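Local coordinates for hypothetical protein yqeU (Bacillus subtilis, PDB 1VHK) that probably methylates N3 of a specific uridine in 16S rRNA of assembled 30S ribosomal subunits, with S-adenosyl-L-methionine as methyl donor, at residues L57-V60 with V65-L68; I111-A116 with Q160-R165. One frame throughout, in Å; residues are numbered along the deposited sequence.

Contact 1 (L57-V60 with V65-L68)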
# COMPACT_ATOMS: atom_id res chain seq x y z
N LEU A 57 16.00 19.92 -19.82
CA LEU A 57 16.99 19.34 -20.73
C LEU A 57 17.55 20.43 -21.65
O LEU A 57 16.86 21.04 -22.46
CB LEU A 57 16.45 18.17 -21.51
CG LEU A 57 16.28 16.82 -20.82
CD1 LEU A 57 17.27 16.64 -19.67
CD2 LEU A 57 14.86 16.59 -20.37
N GLN A 58 18.80 20.76 -21.40
CA GLN A 58 19.57 21.74 -22.13
C GLN A 58 20.20 21.05 -23.35
O GLN A 58 20.09 21.51 -24.47
CB GLN A 58 20.66 22.33 -21.24
CG GLN A 58 21.65 23.23 -21.95
CD GLN A 58 22.23 24.31 -21.06
OE1 GLN A 58 23.23 24.96 -21.41
NE2 GLN A 58 21.62 24.51 -19.90
N SER A 59 20.71 19.84 -23.10
CA SER A 59 21.32 19.07 -24.19
C SER A 59 20.89 17.62 -24.18
O SER A 59 20.80 16.99 -23.12
CB SER A 59 22.84 19.19 -24.12
OG SER A 59 23.48 18.15 -24.82
N VAL A 60 20.53 17.09 -25.35
CA VAL A 60 20.10 15.71 -25.48
C VAL A 60 20.81 15.01 -26.64
O VAL A 60 20.56 15.24 -27.81
CB VAL A 60 18.59 15.54 -25.61
CG1 VAL A 60 17.87 15.86 -24.30
CG2 VAL A 60 18.00 16.38 -26.73
N VAL A 65 23.16 13.38 -21.71
CA VAL A 65 22.02 14.30 -21.61
C VAL A 65 22.39 15.40 -20.62
O VAL A 65 22.78 15.12 -19.49
CB VAL A 65 20.74 13.59 -21.19
CG1 VAL A 65 19.77 14.52 -20.49
CG2 VAL A 65 20.02 12.96 -22.39
N SER A 66 22.33 16.65 -21.08
CA SER A 66 22.73 17.75 -20.20
C SER A 66 21.50 18.44 -19.61
O SER A 66 20.52 18.63 -20.32
CB SER A 66 23.61 18.75 -20.95
OG SER A 66 24.84 18.13 -21.32
N CYS A 67 21.59 18.78 -18.32
CA CYS A 67 20.51 19.39 -17.60
C CYS A 67 20.91 20.65 -16.82
O CYS A 67 21.98 20.76 -16.26
CB CYS A 67 19.88 18.42 -16.58
SG CYS A 67 19.55 16.76 -17.20
N LEU A 68 19.95 21.54 -16.75
CA LEU A 68 20.01 22.81 -16.03
C LEU A 68 19.00 22.72 -14.88
O LEU A 68 17.87 22.33 -15.17
CB LEU A 68 19.54 23.91 -16.99
CG LEU A 68 18.99 25.19 -16.37
CD1 LEU A 68 20.07 25.95 -15.63
CD2 LEU A 68 18.32 26.04 -17.43

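Contact 2 (I111-A116 with Q160-R165)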
# COMPACT_ATOMS: atom_id res chain seq x y z
N ILE A 111 14.28 -7.47 3.35
CA ILE A 111 15.17 -8.57 3.74
C ILE A 111 14.41 -9.90 3.59
O ILE A 111 13.64 -10.22 4.49
CB ILE A 111 15.57 -8.48 5.22
CG1 ILE A 111 16.26 -7.15 5.55
CG2 ILE A 111 16.46 -9.66 5.58
CD1 ILE A 111 16.34 -6.94 7.05
N PRO A 112 14.60 -10.59 2.49
CA PRO A 112 13.95 -11.86 2.23
C PRO A 112 14.67 -12.95 3.02
O PRO A 112 15.90 -12.85 3.17
CB PRO A 112 14.11 -12.07 0.74
CG PRO A 112 14.67 -10.81 0.20
CD PRO A 112 15.48 -10.21 1.35
N PHE A 113 13.97 -13.96 3.49
CA PHE A 113 14.70 -14.98 4.26
C PHE A 113 14.06 -16.33 4.11
O PHE A 113 12.85 -16.38 3.87
CB PHE A 113 14.83 -14.56 5.73
CG PHE A 113 13.52 -14.57 6.47
CD1 PHE A 113 12.78 -13.41 6.62
CD2 PHE A 113 13.03 -15.75 7.00
CE1 PHE A 113 11.57 -13.44 7.28
CE2 PHE A 113 11.80 -15.79 7.61
CZ PHE A 113 11.06 -14.63 7.75
N GLN A 114 14.87 -17.39 4.16
CA GLN A 114 14.27 -18.73 4.01
C GLN A 114 13.42 -19.01 5.23
O GLN A 114 13.94 -18.85 6.36
CB GLN A 114 15.36 -19.81 3.93
CG GLN A 114 14.88 -21.15 3.40
CD GLN A 114 14.32 -21.06 2.00
OE1 GLN A 114 14.88 -20.34 1.13
NE2 GLN A 114 13.21 -21.76 1.71
N ALA A 115 12.18 -19.41 5.09
CA ALA A 115 11.39 -19.72 6.30
C ALA A 115 10.98 -21.19 6.31
O ALA A 115 10.69 -21.78 5.27
CB ALA A 115 10.20 -18.78 6.36
N ALA A 116 10.77 -21.76 7.50
CA ALA A 116 10.41 -23.16 7.66
C ALA A 116 9.31 -23.59 6.70
O ALA A 116 9.42 -24.64 6.03
CB ALA A 116 10.05 -23.45 9.10
N GLN A 160 18.48 -18.28 10.53
CA GLN A 160 19.51 -17.98 11.51
C GLN A 160 20.09 -16.58 11.28
O GLN A 160 20.20 -15.80 12.23
CB GLN A 160 20.65 -18.99 11.46
CG GLN A 160 21.51 -19.14 12.67
CD GLN A 160 22.26 -17.97 13.20
OE1 GLN A 160 22.15 -17.58 14.38
NE2 GLN A 160 23.11 -17.34 12.36
N GLN A 161 20.49 -16.31 10.05
CA GLN A 161 21.13 -15.03 9.74
C GLN A 161 20.26 -13.85 10.13
O GLN A 161 20.73 -12.84 10.66
CB GLN A 161 21.51 -14.97 8.26
CG GLN A 161 22.72 -15.84 7.93
CD GLN A 161 22.92 -15.94 6.43
OE1 GLN A 161 21.96 -16.26 5.71
NE2 GLN A 161 24.13 -15.65 5.98
N LEU A 162 18.96 -13.98 9.86
CA LEU A 162 18.00 -12.96 10.20
C LEU A 162 18.06 -12.70 11.70
O LEU A 162 18.33 -11.58 12.16
CB LEU A 162 16.62 -13.35 9.70
CG LEU A 162 15.46 -12.48 10.24
CD1 LEU A 162 15.29 -11.23 9.39
CD2 LEU A 162 14.18 -13.29 10.33
N LEU A 163 18.01 -13.77 12.49
CA LEU A 163 18.14 -13.68 13.94
C LEU A 163 19.36 -12.87 14.38
O LEU A 163 19.26 -12.13 15.35
CB LEU A 163 18.17 -15.05 14.56
CG LEU A 163 16.93 -15.63 15.21
CD1 LEU A 163 15.63 -15.08 14.65
CD2 LEU A 163 16.95 -17.16 15.08
N GLN A 164 20.48 -12.95 13.67
CA GLN A 164 21.66 -12.17 14.03
C GLN A 164 21.55 -10.73 13.59
O GLN A 164 22.35 -9.90 14.06
CB GLN A 164 22.95 -12.79 13.50
N ARG A 165 20.62 -10.38 12.72
CA ARG A 165 20.50 -9.00 12.25
C ARG A 165 19.73 -8.14 13.23
O ARG A 165 20.02 -6.95 13.39
CB ARG A 165 19.81 -8.99 10.87
CG ARG A 165 20.23 -7.84 9.98
CD ARG A 165 20.36 -8.27 8.53
NE ARG A 165 21.59 -7.81 7.89
CZ ARG A 165 21.86 -6.54 7.63
NH1 ARG A 165 20.97 -5.60 7.95
NH2 ARG A 165 23.00 -6.20 7.04

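Contact 1 (L57-V60 with V65-L68)
Both donors reach Ser66 O from the same side of the carbonyl plane, Gln58 N tilted from it at 2.9 Å and Ser59 N above it at 3.0 Å. The Gln58 side-chain amide sets NE2 3.6 Å from Leu68 CB. Two successive residues facing one partner make a classic beta bulge. It lies in the antiparallel hairpin of strands 52-60 and 64-72, in the PUA domain. Leu57 is paired with Cys67, and the register shifts by one before Ser59 pairs with Ser66. The bond from Ser59 N is nearly straight (177° at the hydrogen), while that from Gln58 N is more bent. A return bond runs from Ser66 N to Ser59 O at 2.6 Å. The two serine side chains share one face of the sheet. Leu57, Val60, Val65 and Cys67 share the other, where Ile23, Ile31 and Val32 also touch Val65. With CG1 turned away from its own backbone N (chi1 154°), Val65 sets this methyl 3.4 Å from Leu57 CD1. Its second methyl, CG2, lies beside Val60 CG1 at 4.1 Å. Trimming Val65 to an alanine would probably leave Leu57 CD1 and Val60 CG1 without these methyl neighbours and open a gap between them. Leu57 CD1 also meets sulfur, at 3.4 Å from Cys67 SG.

Contact 2 (I111-A116 with Q160-R165)
Leu162 lays a methyl over the Phe113 ring in a CH-pi contact. CD2 stands 4.0 Å from the centroid of the Phe113 ring and only 10° off the ring normal, so it sits over the middle of the face. Phe113 CG is placed between its own backbone N and carbonyl carbon: chi1 69° swings the ring toward the helix, and chi2 turns a face to Leu162 CD2.

The remaining contacts are aliphatic. The other methyl of Leu162, CD1, lies 4.3 Å from Ile111 CG2. One leucine therefore serves both residues, one branch to each. This is helix-on-sheet packing in the methyltransferase domain, of the SPOUT superfamily. Helix 159-165 lies against strand 109-113 of the parallel sheet. The axes of the short segments 160-165 and 111-113 come within 9.4 Å, at 143° between their N-to-C directions. Ala86 of the adjacent strand 82-88 touches both Phe113 and Leu162. One helical turn on, Arg165 contributes the carbon part of its side chain: CD comes to 4.5 Å from Ile111 CD1.

No hydrogen bond joins the two segments. Backbone bonds of 111-116 go instead to the chain around it: Ile111 bonds with Ile85, Phe113 with Ser87 and Leu89, and Pro112 and Gln114 with His157.

How the contacts relate
The two contacts belong to different domains, PUA for contact 1 and methyltransferase for contact 2. They share no strand or helix. Their centres are 45 Å apart, on opposite sides of the centre of the chain, and their nearest atoms are about 32 Å apart. Along the chain contact 1 comes wholly before contact 2. It is partly buried, with one face of its hairpin turned inward, and joins strands close in sequence through backbone hydrogen bonds aided by apolar side chains. Contact 2 is buried and joins a strand to a helix 44 residues further on. There, side chains alone make the contact, through a methyl-on-ring approach and aliphatic packing.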